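Local atomic coordinates of putative metal-dependent hydrolase (Bacillus subtilis, PDB entry 6KNS), a protein that probably acts as a zinc-dependent hydrolase of the metallo-beta-lactamase fold, in a family generally linked to 3'-tRNA processing, and binds two zinc ions and calcium. Residues Pro19-Leu29 and Val39-Leu49; Leu58-Tyr66 and Leu94-Gln105. All blocks are in the same frame, centred on the assembly; numbering follows the deposited sequence.

How the contacts relate
Along the chain contact 1 is complete before contact 2 begins; their centres lie about 16 Å apart, and both reach the same mixed beta sheet of the metallo-beta-lactamase fold. Contact 1 takes the start of strand 27-32, the end of strand 35-39 and helix 45-49; contact 2 takes the parallel strands 60-62 and 94-98, and strands 35-39 and 60-62 are neighbours. D40 is the direct join: its N lies 2.7 Å from I62 O and its OD1 2.7 Å from S64 N, both probable hydrogen bonds. The joined strand ends lead toward the two-zinc centre, where S64 precedes the ligand H65 and D40 bonds to the ligand H70. The calcium ion bound by D59 sits at the other end of segment 58-66.

Contact 1 of 2, residues Pro19-Leu29 and Val39-Leu49; sequences PAANEATSGYL and VDCGSAVLSKL
Y28 and V39 pair antiparallel near the end of a beta hairpin in the metallo-beta-lactamase fold, strands 27-32 and 35-39, and form two backbone hydrogen bonds, Y28 N to V39 O and V39 N to Y28 O. Beyond this pair the chains stay side by side as far as S43, before helix 45-49 begins. G42 N reaches S26 O, and T25 N reaches S43 O.

T25 is worth tracing atom by atom. Its CB stands 4.0 Å from S43 N. OG1 takes the N-H of S43 at 2.8 Å, with a moderately bent N-H...O angle of 148°, and also touches G42 CA at 3.5 Å. CG2 turns to S43 CB. A chi1 of 72° sets OG1 between T25's own N and carbonyl carbon, from where it takes the S43 N-H; a second bond from OG1 to D69 O ties it to the zinc-ligand region.

V45, at the start of the short helix 45-49, points toward the loop 24-26: CG2 presses on T25 O at 3.1 Å, a tight approach, and also meets S26 O and A24 CB. One turn on, L49 crosses L29 at about a right angle, CD1 against CD2.

D40, whose CB lies against S26 O, carries its carboxylate to H70 ND1, positioning a zinc ligand from the second shell. S43 OG bonds to D73 OD1 of the second subunit, so the contact also borders the dimer interface.

K48 reaches back along the loop from the helix. CD lies over A24 CB at 4.2 Å, CE passes E23 CA at 3.8 Å, and the bend at chi4 (-81°) brings NZ to N22 O at 2.8 Å, approaching from above the carbonyl plane.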
loop_
_atom_site.group_PDB
_atom_site.type_symbol
_atom_site.label_atom_id
_atom_site.label_comp_id
_atom_site.label_asym_id
_atom_site.label_seq_id
_atom_site.Cartn_x
_atom_site.Cartn_y
_atom_site.Cartn_z
ATOM N N PRO A 19 6.771 -5.266 -1.521
ATOM C CA PRO A 19 7.072 -4.974 -2.917
ATOM C C PRO A 19 8.565 -4.781 -3.144
ATOM O O PRO A 19 9.244 -4.150 -2.333
ATOM C CB PRO A 19 6.344 -3.647 -3.140
ATOM C CG PRO A 19 6.420 -2.997 -1.778
ATOM C CD PRO A 19 6.151 -4.115 -0.842
ATOM N N ALA A 20 9.076 -5.345 -4.231
ATOM C CA ALA A 20 10.339 -4.890 -4.798
ATOM C C ALA A 20 10.141 -3.431 -5.233
ATOM O O ALA A 20 8.992 -2.956 -5.369
ATOM C CB ALA A 20 10.733 -5.772 -6.043
ATOM N N ALA A 21 11.254 -2.739 -5.445
ATOM C CA ALA A 21 11.259 -1.377 -5.934
ATOM C C ALA A 21 10.355 -1.189 -7.177
ATOM O O ALA A 21 10.470 -1.888 -8.189
ATOM C CB ALA A 21 12.729 -0.905 -6.218
ATOM N N ASN A 22 9.408 -0.267 -7.043
ATOM C CA ASN A 22 8.478 0.112 -8.109
ATOM C C ASN A 22 7.554 -1.030 -8.563
ATOM O O ASN A 22 6.909 -0.942 -9.620
ATOM C CB ASN A 22 9.226 0.728 -9.282
ATOM C CG ASN A 22 9.967 2.012 -8.882
ATOM O OD1 ASN A 22 9.368 2.962 -8.366
ATOM N ND2 ASN A 22 11.267 2.025 -9.088
ATOM N N GLU A 23 7.463 -2.067 -7.734
ATOM C CA GLU A 23 6.547 -3.168 -8.002
ATOM C C GLU A 23 5.470 -3.254 -6.930
ATOM O O GLU A 23 5.253 -2.288 -6.169
ATOM C CB GLU A 23 7.297 -4.484 -8.113
ATOM C CG GLU A 23 8.409 -4.447 -9.179
ATOM C CD GLU A 23 7.897 -4.192 -10.610
ATOM O OE1 GLU A 23 6.697 -4.442 -10.920
ATOM O OE2 GLU A 23 8.726 -3.705 -11.423
ATOM N N ALA A 24 4.757 -4.381 -6.926
ATOM C CA ALA A 24 3.598 -4.573 -6.060
ATOM C C ALA A 24 3.525 -5.974 -5.480
ATOM O O ALA A 24 4.199 -6.897 -5.970
ATOM C CB ALA A 24 2.283 -4.204 -6.799
ATOM N N THR A 25 2.719 -6.148 -4.430
ATOM C CA THR A 25 2.447 -7.503 -3.901
ATOM C C THR A 25 1.073 -7.949 -4.437
ATOM O O THR A 25 0.532 -7.294 -5.334
ATOM C CB THR A 25 2.575 -7.601 -2.386
ATOM O OG1 THR A 25 1.486 -6.937 -1.731
ATOM C CG2 THR A 25 3.897 -6.978 -1.898
ATOM N N SER A 26 0.549 -9.083 -3.957
ATOM C CA SER A 26 -0.577 -9.732 -4.593
ATOM C C SER A 26 -1.801 -8.867 -4.928
ATOM O O SER A 26 -2.402 -8.248 -4.073
ATOM C CB SER A 26 -1.033 -10.924 -3.777
ATOM O OG SER A 26 0.003 -11.892 -3.663
ATOM N N GLY A 27 -2.164 -8.906 -6.202
ATOM C CA GLY A 27 -3.370 -8.294 -6.745
ATOM C C GLY A 27 -3.583 -8.749 -8.185
ATOM O O GLY A 27 -2.665 -8.650 -9.025
ATOM N N TYR A 28 -4.774 -9.278 -8.474
ATOM C CA TYR A 28 -5.099 -9.801 -9.825
ATOM C C TYR A 28 -6.445 -9.266 -10.294
ATOM O O TYR A 28 -7.450 -9.390 -9.580
ATOM C CB TYR A 28 -5.110 -11.320 -9.816
ATOM C CG TYR A 28 -3.835 -11.827 -9.253
ATOM C CD1 TYR A 28 -2.759 -12.083 -10.074
ATOM C CD2 TYR A 28 -3.674 -11.988 -7.887
ATOM C CE1 TYR A 28 -1.547 -12.511 -9.556
ATOM C CE2 TYR A 28 -2.474 -12.417 -7.363
ATOM C CZ TYR A 28 -1.411 -12.682 -8.214
ATOM O OH TYR A 28 -0.226 -13.099 -7.706
ATOM N N LEU A 29 -6.469 -8.695 -11.499
ATOM C CA LEU A 29 -7.675 -8.102 -12.028
ATOM C C LEU A 29 -8.325 -9.083 -12.997
ATOM O O LEU A 29 -7.743 -9.414 -14.029
ATOM C CB LEU A 29 -7.354 -6.791 -12.730
ATOM C CG LEU A 29 -8.445 -6.123 -13.586
ATOM C CD1 LEU A 29 -9.668 -5.716 -12.791
ATOM C CD2 LEU A 29 -7.859 -4.902 -14.243
ATOM N N VAL A 39 -8.902 -9.592 -7.227
ATOM C CA VAL A 39 -8.577 -10.707 -6.379
ATOM C C VAL A 39 -7.293 -10.341 -5.635
ATOM O O VAL A 39 -6.217 -10.236 -6.233
ATOM C CB VAL A 39 -8.406 -11.994 -7.201
ATOM C CG1 VAL A 39 -7.900 -13.152 -6.325
ATOM C CG2 VAL A 39 -9.725 -12.360 -7.897
ATOM N N ASP A 40 -7.443 -10.142 -4.321
ATOM C CA ASP A 40 -6.402 -9.639 -3.420
ATOM C C ASP A 40 -6.048 -8.202 -3.715
ATOM O O ASP A 40 -6.220 -7.721 -4.856
ATOM C CB ASP A 40 -5.165 -10.581 -3.323
ATOM C CG ASP A 40 -5.488 -11.868 -2.552
ATOM O OD1 ASP A 40 -6.561 -11.928 -1.913
ATOM O OD2 ASP A 40 -4.714 -12.828 -2.579
ATOM N N CYS A 41 -5.534 -7.524 -2.685
ATOM C CA CYS A 41 -5.397 -6.081 -2.713
ATOM C C CYS A 41 -4.212 -5.645 -1.826
ATOM O O CYS A 41 -4.356 -4.940 -0.827
ATOM C CB CYS A 41 -6.720 -5.459 -2.223
ATOM S SG CYS A 41 -6.837 -3.674 -2.478
ATOM N N GLY A 42 -3.029 -6.072 -2.220
ATOM C CA GLY A 42 -1.823 -5.898 -1.430
ATOM C C GLY A 42 -1.136 -4.560 -1.634
ATOM O O GLY A 42 -1.771 -3.577 -2.053
ATOM N N SER A 43 0.166 -4.529 -1.336
ATOM C CA SER A 43 0.956 -3.260 -1.319
ATOM C C SER A 43 1.149 -2.688 -2.737
ATOM O O SER A 43 1.566 -3.403 -3.643
ATOM C CB SER A 43 2.320 -3.514 -0.669
ATOM O OG SER A 43 3.012 -2.313 -0.372
ATOM N N ALA A 44 0.841 -1.400 -2.913
ATOM C CA ALA A 44 0.945 -0.711 -4.192
ATOM C C ALA A 44 -0.012 -1.248 -5.269
ATOM O O ALA A 44 0.091 -0.854 -6.444
ATOM C CB ALA A 44 2.421 -0.686 -4.732
ATOM N N VAL A 45 -0.978 -2.076 -4.882
ATOM C CA VAL A 45 -1.900 -2.627 -5.843
ATOM C C VAL A 45 -2.883 -1.575 -6.326
ATOM O O VAL A 45 -3.148 -1.500 -7.528
ATOM C CB VAL A 45 -2.588 -3.880 -5.300
ATOM C CG1 VAL A 45 -3.855 -4.222 -6.136
ATOM C CG2 VAL A 45 -1.543 -4.999 -5.300
ATOM N N LEU A 46 -3.391 -0.729 -5.434
ATOM C CA LEU A 46 -4.302 0.322 -5.902
ATOM C C LEU A 46 -3.646 1.263 -6.870
ATOM O O LEU A 46 -4.232 1.601 -7.927
ATOM C CB LEU A 46 -4.846 1.160 -4.754
ATOM C CG LEU A 46 -6.094 0.750 -4.020
ATOM C CD1 LEU A 46 -6.662 1.988 -3.177
ATOM C CD2 LEU A 46 -7.132 0.192 -5.007
ATOM N N SER A 47 -2.428 1.703 -6.537
ATOM C CA SER A 47 -1.683 2.571 -7.422
ATOM C C SER A 47 -1.577 2.000 -8.848
ATOM O O SER A 47 -1.796 2.704 -9.854
ATOM C CB SER A 47 -0.296 2.812 -6.868
ATOM O OG SER A 47 0.460 3.704 -7.674
ATOM N N LYS A 48 -1.233 0.735 -8.939
ATOM C CA LYS A 48 -1.071 0.083 -10.235
ATOM C C LYS A 48 -2.425 -0.223 -10.880
ATOM O O LYS A 48 -2.585 -0.028 -12.083
ATOM C CB LYS A 48 -0.210 -1.172 -10.098
ATOM C CG LYS A 48 1.221 -0.803 -9.703
ATOM C CD LYS A 48 2.241 -1.775 -10.217
ATOM C CE LYS A 48 3.657 -1.420 -9.725
ATOM N NZ LYS A 48 4.315 -0.361 -10.505
ATOM N N LEU A 49 -3.385 -0.672 -10.079
ATOM C CA LEU A 49 -4.728 -0.946 -10.559
ATOM C C LEU A 49 -5.386 0.221 -11.313
ATOM O O LEU A 49 -5.975 0.019 -12.392
ATOM C CB LEU A 49 -5.643 -1.387 -9.434
ATOM C CG LEU A 49 -7.113 -1.687 -9.843
ATOM C CD1 LEU A 49 -7.180 -2.851 -10.841
ATOM C CD2 LEU A 49 -7.967 -1.963 -8.634
#

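Contact 2 of 2, residues Leu58-Tyr66 and Leu94-Gln105; sequences LDAVILSHY and LPIYGHDADIEQ. With CA (calcium ion), chain F; ZN (zinc ion), chain H.
Y66 packs against both Q105 and H99 and has more surface buried here than any other residue. Q105 CB sits over one face of its ring, 3.6 Å from the centroid, a CH-pi contact; water 1 lies over the opposite face, toward the rim. The hydroxyl donates to H99 O at 2.7 Å, in the carbonyl plane. Alongside, Y66 CE2 comes 3.4 Å from H99 NE2, with the ring planes oblique at 59°. Y66 directly follows H65, so these contacts probably steady the loop carrying this first histidine of the HxHxDH metal-binding motif, whose NE2 binds zinc at 2.3 Å.

Y97 and V61 join the strands. Y97 N donates to V61 O, L63 N to Y97 O and V61 N to P95 O, the pattern of parallel pairing. Y97 CB packs 3.9 Å from I62 CG1, while CD2, at the ring edge, comes 3.5 Å from V61 O. On the other face of the sheet V61 spreads its two methyls, CG1 on I96 CG2 and CG2 on L94 CD2.

The two strands form a beta-alpha-beta crossover through helices 68-71 and 74-86, the former packing on L63 and Q105; strand 60-62 lies between 35-39 and 94-98, with 115-119 flanking 94-98 on its far side.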
loop_
_atom_site.group_PDB
_atom_site.type_symbol
_atom_site.label_atom_id
_atom_site.label_comp_id
_atom_site.label_asym_id
_atom_site.label_seq_id
_atom_site.Cartn_x
_atom_site.Cartn_y
_atom_site.Cartn_z
ATOM N N LEU A 58 -14.826 -0.495 -10.460
ATOM C CA LEU A 58 -14.507 -1.765 -9.849
ATOM C C LEU A 58 -15.785 -2.339 -9.220
ATOM O O LEU A 58 -16.432 -1.669 -8.429
ATOM C CB LEU A 58 -13.401 -1.524 -8.822
ATOM C CG LEU A 58 -12.659 -2.700 -8.211
ATOM C CD1 LEU A 58 -11.788 -3.416 -9.292
ATOM C CD2 LEU A 58 -11.827 -2.148 -7.059
ATOM N N ASP A 59 -16.179 -3.549 -9.592
ATOM C CA ASP A 59 -17.440 -4.120 -9.141
ATOM C C ASP A 59 -17.328 -4.922 -7.853
ATOM O O ASP A 59 -18.288 -5.008 -7.096
ATOM C CB ASP A 59 -18.038 -5.031 -10.209
ATOM C CG ASP A 59 -18.340 -4.286 -11.513
ATOM O OD1 ASP A 59 -19.457 -3.743 -11.677
ATOM O OD2 ASP A 59 -17.444 -4.218 -12.357
ATOM N N ALA A 60 -16.189 -5.560 -7.613
ATOM C CA ALA A 60 -16.052 -6.353 -6.398
ATOM C C ALA A 60 -14.607 -6.665 -6.146
ATOM O O ALA A 60 -13.794 -6.600 -7.049
ATOM C CB ALA A 60 -16.885 -7.655 -6.503
ATOM N N VAL A 61 -14.306 -6.953 -4.892
ATOM C CA VAL A 61 -13.011 -7.400 -4.453
ATOM C C VAL A 61 -13.230 -8.725 -3.722
ATOM O O VAL A 61 -14.249 -8.907 -3.075
ATOM C CB VAL A 61 -12.380 -6.399 -3.492
ATOM C CG1 VAL A 61 -11.023 -6.913 -2.965
ATOM C CG2 VAL A 61 -12.220 -5.022 -4.167
ATOM N N ILE A 62 -12.268 -9.639 -3.831
ATOM C CA ILE A 62 -12.255 -10.859 -3.012
ATOM C C ILE A 62 -10.838 -11.095 -2.512
ATOM O O ILE A 62 -9.868 -10.891 -3.271
ATOM C CB ILE A 62 -12.804 -12.106 -3.772
ATOM C CG1 ILE A 62 -12.799 -13.341 -2.871
ATOM C CG2 ILE A 62 -11.963 -12.443 -4.992
ATOM C CD1 ILE A 62 -13.758 -14.436 -3.404
ATOM N N LEU A 63 -10.753 -11.489 -1.247
ATOM C CA LEU A 63 -9.526 -11.632 -0.496
ATOM C C LEU A 63 -9.277 -13.086 -0.078
ATOM O O LEU A 63 -10.119 -13.703 0.543
ATOM C CB LEU A 63 -9.630 -10.794 0.772
ATOM C CG LEU A 63 -9.855 -9.308 0.517
ATOM C CD1 LEU A 63 -9.949 -8.593 1.880
ATOM C CD2 LEU A 63 -8.722 -8.686 -0.375
ATOM N N SER A 64 -8.125 -13.643 -0.471
ATOM C CA SER A 64 -7.813 -15.040 -0.160
ATOM C C SER A 64 -7.535 -15.207 1.349
ATOM O O SER A 64 -7.887 -16.235 1.933
ATOM C CB SER A 64 -6.574 -15.505 -0.917
ATOM O OG SER A 64 -5.475 -14.640 -0.633
ATOM N N HIS A 65 -6.888 -14.211 1.942
ATOM C CA HIS A 65 -6.532 -14.235 3.343
ATOM C C HIS A 65 -6.062 -12.863 3.804
ATOM O O HIS A 65 -5.942 -11.939 2.980
ATOM C CB HIS A 65 -5.495 -15.314 3.646
ATOM C CG HIS A 65 -4.110 -15.079 3.100
ATOM N ND1 HIS A 65 -3.831 -14.993 1.751
ATOM C CD2 HIS A 65 -2.908 -15.046 3.737
ATOM C CE1 HIS A 65 -2.518 -14.887 1.594
ATOM N NE2 HIS A 65 -1.937 -14.912 2.782
ATOM N N TYR A 66 -5.811 -12.715 5.099
ATOM C CA TYR A 66 -5.600 -11.399 5.660
ATOM C C TYR A 66 -4.163 -11.045 6.038
ATOM O O TYR A 66 -3.928 -10.113 6.805
ATOM C CB TYR A 66 -6.513 -11.236 6.873
ATOM C CG TYR A 66 -8.017 -11.378 6.550
ATOM C CD1 TYR A 66 -8.680 -10.371 5.878
ATOM C CD2 TYR A 66 -8.742 -12.471 6.936
ATOM C CE1 TYR A 66 -10.016 -10.443 5.595
ATOM C CE2 TYR A 66 -10.138 -12.560 6.655
ATOM C CZ TYR A 66 -10.747 -11.544 5.965
ATOM O OH TYR A 66 -12.089 -11.523 5.664
ATOM N N LEU A 94 -19.208 -0.915 -2.757
ATOM C CA LEU A 94 -18.360 -1.928 -3.368
ATOM C C LEU A 94 -18.359 -3.118 -2.404
ATOM O O LEU A 94 -17.983 -2.945 -1.250
ATOM C CB LEU A 94 -16.959 -1.397 -3.526
ATOM C CG LEU A 94 -15.896 -2.403 -3.929
ATOM C CD1 LEU A 94 -16.163 -2.890 -5.385
ATOM C CD2 LEU A 94 -14.503 -1.778 -3.751
ATOM N N PRO A 95 -18.781 -4.311 -2.873
ATOM C CA PRO A 95 -18.699 -5.494 -2.011
ATOM C C PRO A 95 -17.234 -5.984 -1.926
ATOM O O PRO A 95 -16.536 -6.046 -2.950
ATOM C CB PRO A 95 -19.629 -6.532 -2.677
ATOM C CG PRO A 95 -19.796 -6.053 -4.161
ATOM C CD PRO A 95 -19.564 -4.530 -4.108
ATOM N N ILE A 96 -16.787 -6.281 -0.708
ATOM C CA ILE A 96 -15.503 -6.918 -0.479
ATOM C C ILE A 96 -15.766 -8.257 0.211
ATOM O O ILE A 96 -16.204 -8.285 1.358
ATOM C CB ILE A 96 -14.563 -6.070 0.381
ATOM C CG1 ILE A 96 -14.381 -4.675 -0.216
ATOM C CG2 ILE A 96 -13.164 -6.756 0.488
ATOM C CD1 ILE A 96 -13.534 -3.751 0.636
ATOM N N TYR A 97 -15.548 -9.340 -0.538
ATOM C CA TYR A 97 -15.710 -10.728 -0.085
ATOM C C TYR A 97 -14.448 -11.211 0.645
ATOM O O TYR A 97 -13.334 -11.024 0.163
ATOM C CB TYR A 97 -15.962 -11.664 -1.295
ATOM C CG TYR A 97 -17.284 -11.396 -1.971
ATOM C CD1 TYR A 97 -18.437 -11.969 -1.482
ATOM C CD2 TYR A 97 -17.393 -10.503 -3.029
ATOM C CE1 TYR A 97 -19.678 -11.713 -2.051
ATOM C CE2 TYR A 97 -18.662 -10.221 -3.624
ATOM C CZ TYR A 97 -19.776 -10.831 -3.103
ATOM O OH TYR A 97 -21.008 -10.622 -3.592
ATOM N N GLY A 98 -14.635 -11.867 1.780
ATOM C CA GLY A 98 -13.514 -12.429 2.544
ATOM C C GLY A 98 -14.007 -13.529 3.448
ATOM O O GLY A 98 -15.196 -13.681 3.628
ATOM N N HIS A 99 -13.109 -14.318 4.030
ATOM C CA HIS A 99 -13.583 -15.393 4.913
ATOM C C HIS A 99 -13.815 -14.780 6.271
ATOM O O HIS A 99 -13.278 -13.725 6.556
ATOM C CB HIS A 99 -12.585 -16.564 4.969
ATOM C CG HIS A 99 -11.342 -16.279 5.740
ATOM N ND1 HIS A 99 -11.305 -16.346 7.110
ATOM C CD2 HIS A 99 -10.076 -15.998 5.336
ATOM C CE1 HIS A 99 -10.076 -16.074 7.522
ATOM N NE2 HIS A 99 -9.310 -15.867 6.465
ATOM N N ASP A 100 -14.638 -15.412 7.090
ATOM C CA ASP A 100 -14.895 -14.887 8.420
ATOM C C ASP A 100 -14.428 -15.810 9.585
ATOM O O ASP A 100 -14.863 -15.643 10.720
ATOM C CB ASP A 100 -16.352 -14.472 8.543
ATOM C CG ASP A 100 -17.294 -15.654 8.622
ATOM O OD1 ASP A 100 -16.838 -16.811 8.484
ATOM O OD2 ASP A 100 -18.492 -15.400 8.848
ATOM N N ALA A 101 -13.495 -16.726 9.312
ATOM C CA ALA A 101 -12.780 -17.462 10.393
ATOM C C ALA A 101 -11.977 -16.433 11.241
ATOM O O ALA A 101 -11.777 -16.630 12.425
ATOM C CB ALA A 101 -11.834 -18.543 9.814
ATOM N N ASP A 102 -11.528 -15.344 10.630
ATOM C CA ASP A 102 -10.883 -14.271 11.389
ATOM C C ASP A 102 -11.830 -13.055 11.451
ATOM O O ASP A 102 -11.853 -12.242 10.542
ATOM C CB ASP A 102 -9.535 -13.921 10.764
ATOM C CG ASP A 102 -8.747 -12.919 11.590
ATOM O OD1 ASP A 102 -9.349 -12.176 12.411
ATOM O OD2 ASP A 102 -7.493 -12.885 11.423
ATOM N N ILE A 103 -12.613 -12.977 12.531
ATOM C CA ILE A 103 -13.710 -12.035 12.668
ATOM C C ILE A 103 -13.216 -10.583 12.706
ATOM O O ILE A 103 -13.797 -9.715 12.052
ATOM C CB ILE A 103 -14.584 -12.357 13.895
ATOM C CG1 ILE A 103 -15.472 -13.574 13.587
ATOM C CG2 ILE A 103 -15.529 -11.207 14.243
ATOM C CD1 ILE A 103 -16.572 -13.300 12.502
ATOM N N GLU A 104 -12.157 -10.334 13.464
ATOM C CA GLU A 104 -11.614 -8.979 13.555
ATOM C C GLU A 104 -11.176 -8.458 12.200
ATOM O O GLU A 104 -11.515 -7.318 11.829
ATOM C CB GLU A 104 -10.452 -8.886 14.545
ATOM C CG GLU A 104 -10.912 -8.603 15.925
ATOM C CD GLU A 104 -10.039 -7.619 16.724
ATOM O OE1 GLU A 104 -9.124 -6.934 16.191
ATOM O OE2 GLU A 104 -10.343 -7.512 17.923
ATOM N N GLN A 105 -10.471 -9.291 11.433
ATOM C CA GLN A 105 -10.052 -8.883 10.096
ATOM C C GLN A 105 -11.252 -8.689 9.176
ATOM O O GLN A 105 -11.327 -7.669 8.477
ATOM C CB GLN A 105 -9.049 -9.871 9.481
ATOM C CG GLN A 105 -7.722 -9.961 10.237
ATOM C CD GLN A 105 -6.879 -8.693 10.134
ATOM O OE1 GLN A 105 -7.057 -7.852 9.237
ATOM N NE2 GLN A 105 -5.951 -8.555 11.061
HETATM CA CA CA F . -17.854 -2.062 -13.750
HETATM ZN ZN ZN H . 0.230 -15.338 3.272
HETATM O O HOH W 1 -10.402 -13.434 3.478
HETATM O O HOH W 2 -6.388 -14.935 6.968
HETATM O O HOH W 3 -15.544 -2.683 -14.602
#